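Local coordinates for DBF2 kinase activator protein MOB1 (Saccharomyces cerevisiae, PDB 2HJN) that binds and activates the DBF2 protein kinase, allowing its phosphorylation by CDC15 in late anaphase within the mitotic exit network, at residues Val180-Tyr185 with Gly224-Leu229. Numbering follows the deposited sequence.
Sequences VYAHIY and GPLLEL. With ZN (zinc ion), chain B.
L226 reaches from the N-cap position of helix 227-233 to the flank of helix 165-187, and its two methyls share the work. CD1 lies 3.7 Å from CD1 of the Y185 ring and 3.9 Å from CA of A182, so it sits against the helix backbone as well as the side chains. CD2 turns to the root of the tyrosine, 4.0 Å from Y185 CB. CG anti to its own carbonyl carbon (chi1 -64°) and CD1 anti to CA (chi2 -172°) extend the leucine toward the helix; it meets the Y185 side chain at about a right angle. A182, with only a methyl, lets the backbones come to 6.7 Å between its CA and that of L226.

That is the tight part. One turn along, L229 touches more lightly, its CD1 4.4 Å from Y185 CZ. Between these two leucines in sequence, E228 is exposed and L227 partly so, and both side chains lie well away from helix 165-187. F205 of helix 198-214 packs on both L226 and L229 and meets the rings of Y181 and Y185 edge-to-face, while T56 of helix 49-58 touches Y185 and L229. The phenol oxygen of Y185 turns to N202 for a hydrogen bond.

Helix 165-187 works on another side too: H183 points away from the leucines, its rotation fixed from two sides by ND1, hydrogen-bonded to the carbonyl oxygen of I110, and by NE2, which binds zinc at 2.1 Å in a site completed by C101, C106 and H188. No hydrogen bond joins the two segments, so the start of the C-terminal helix meets helix 165-187 here through buried apolar contact, on the same helix that supplies a ligand to the zinc.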
loop_
_atom_site.group_PDB
_atom_site.type_symbol
_atom_site.label_atom_id
_atom_site.label_comp_id
_atom_site.label_asym_id
_atom_site.label_seq_id
_atom_site.Cartn_x
_atom_site.Cartn_y
_atom_site.Cartn_z
ATOM N N VAL A 180 10.930 9.536 8.110
ATOM C CA VAL A 180 9.687 9.258 7.321
ATOM C C VAL A 180 8.718 8.459 8.176
ATOM O O VAL A 180 7.522 8.782 8.229
ATOM C CB VAL A 180 9.981 8.515 5.991
ATOM C CG1 VAL A 180 8.671 8.325 5.199
ATOM C CG2 VAL A 180 11.046 9.313 5.136
ATOM N N TYR A 181 9.211 7.436 8.869
ATOM C CA TYR A 181 8.340 6.709 9.833
ATOM C C TYR A 181 7.781 7.672 10.877
ATOM O O TYR A 181 6.588 7.581 11.230
ATOM C CB TYR A 181 9.105 5.603 10.597
ATOM C CG TYR A 181 9.246 4.279 9.878
ATOM C CD1 TYR A 181 8.139 3.487 9.590
ATOM C CD2 TYR A 181 10.514 3.805 9.527
ATOM C CE1 TYR A 181 8.310 2.251 8.945
ATOM C CE2 TYR A 181 10.684 2.610 8.903
ATOM C CZ TYR A 181 9.584 1.832 8.620
ATOM O OH TYR A 181 9.822 0.641 8.032
ATOM N N ALA A 182 8.626 8.597 11.343
ATOM C CA ALA A 182 8.179 9.536 12.395
ATOM C C ALA A 182 7.013 10.412 11.911
ATOM O O ALA A 182 6.030 10.650 12.652
ATOM C CB ALA A 182 9.350 10.405 12.936
ATOM N N HIS A 183 7.113 10.927 10.685
ATOM C CA HIS A 183 6.007 11.750 10.140
ATOM C C HIS A 183 4.691 10.939 9.994
ATOM O O HIS A 183 3.589 11.458 10.263
ATOM C CB HIS A 183 6.399 12.408 8.797
ATOM C CG HIS A 183 5.358 13.354 8.289
ATOM N ND1 HIS A 183 5.027 14.522 8.946
ATOM C CD2 HIS A 183 4.466 13.222 7.276
ATOM C CE1 HIS A 183 4.001 15.089 8.336
ATOM N NE2 HIS A 183 3.640 14.318 7.319
ATOM N N ILE A 184 4.803 9.694 9.512
ATOM C CA ILE A 184 3.626 8.832 9.303
ATOM C C ILE A 184 2.874 8.604 10.605
ATOM O O ILE A 184 1.666 8.790 10.672
ATOM C CB ILE A 184 3.974 7.412 8.623
ATOM C CG1 ILE A 184 4.410 7.557 7.168
ATOM C CG2 ILE A 184 2.735 6.478 8.526
ATOM C CD1 ILE A 184 5.158 6.336 6.643
ATOM N N TYR A 185 3.606 8.189 11.649
ATOM C CA TYR A 185 2.998 7.839 12.947
ATOM C C TYR A 185 2.377 9.049 13.618
ATOM O O TYR A 185 1.287 8.965 14.196
ATOM C CB TYR A 185 4.102 7.282 13.880
ATOM C CG TYR A 185 4.237 5.791 13.850
ATOM C CD1 TYR A 185 5.367 5.187 13.282
ATOM C CD2 TYR A 185 3.210 4.964 14.352
ATOM C CE1 TYR A 185 5.489 3.794 13.235
ATOM C CE2 TYR A 185 3.317 3.575 14.298
ATOM C CZ TYR A 185 4.462 2.992 13.737
ATOM O OH TYR A 185 4.613 1.604 13.703
ATOM N N GLY A 224 14.169 10.156 18.254
ATOM C CA GLY A 224 13.448 11.413 18.558
ATOM C C GLY A 224 12.161 11.216 19.338
ATOM O O GLY A 224 12.182 10.705 20.458
ATOM N N PRO A 225 11.009 11.553 18.716
ATOM C CA PRO A 225 9.730 11.429 19.411
ATOM C C PRO A 225 9.221 9.986 19.522
ATOM O O PRO A 225 8.309 9.733 20.330
ATOM C CB PRO A 225 8.778 12.265 18.528
ATOM C CG PRO A 225 9.336 12.041 17.138
ATOM C CD PRO A 225 10.837 12.071 17.341
ATOM N N LEU A 226 9.767 9.053 18.735
ATOM C CA LEU A 226 9.266 7.682 18.774
ATOM C C LEU A 226 9.976 6.759 19.831
ATOM O O LEU A 226 9.729 5.565 19.867
ATOM C CB LEU A 226 9.212 7.040 17.364
ATOM C CG LEU A 226 8.273 7.601 16.263
ATOM C CD1 LEU A 226 8.266 6.677 15.049
ATOM C CD2 LEU A 226 6.835 7.808 16.783
ATOM N N LEU A 227 10.833 7.324 20.676
ATOM C CA LEU A 227 11.555 6.504 21.683
ATOM C C LEU A 227 10.691 5.528 22.468
ATOM O O LEU A 227 11.074 4.383 22.580
ATOM C CB LEU A 227 12.404 7.349 22.652
ATOM C CG LEU A 227 13.230 6.431 23.565
ATOM C CD1 LEU A 227 14.290 5.672 22.737
ATOM C CD2 LEU A 227 13.842 7.162 24.732
ATOM N N GLU A 228 9.530 5.968 22.987
ATOM C CA GLU A 228 8.604 5.084 23.737
ATOM C C GLU A 228 8.010 4.015 22.855
ATOM O O GLU A 228 7.833 2.854 23.265
ATOM C CB GLU A 228 7.437 5.879 24.389
ATOM C CG GLU A 228 6.462 4.989 25.222
ATOM C CD GLU A 228 5.364 5.767 25.948
ATOM O OE1 GLU A 228 5.276 6.999 25.763
ATOM O OE2 GLU A 228 4.565 5.157 26.708
ATOM N N LEU A 229 7.683 4.407 21.627
ATOM C CA LEU A 229 7.181 3.444 20.637
ATOM C C LEU A 229 8.198 2.308 20.437
ATOM O O LEU A 229 7.852 1.103 20.476
ATOM C CB LEU A 229 6.899 4.202 19.315
ATOM C CG LEU A 229 5.755 3.810 18.396
ATOM C CD1 LEU A 229 6.112 2.528 17.801
ATOM C CD2 LEU A 229 4.493 3.634 19.195
HETATM ZN ZN ZN B . 1.965 14.793 6.078
#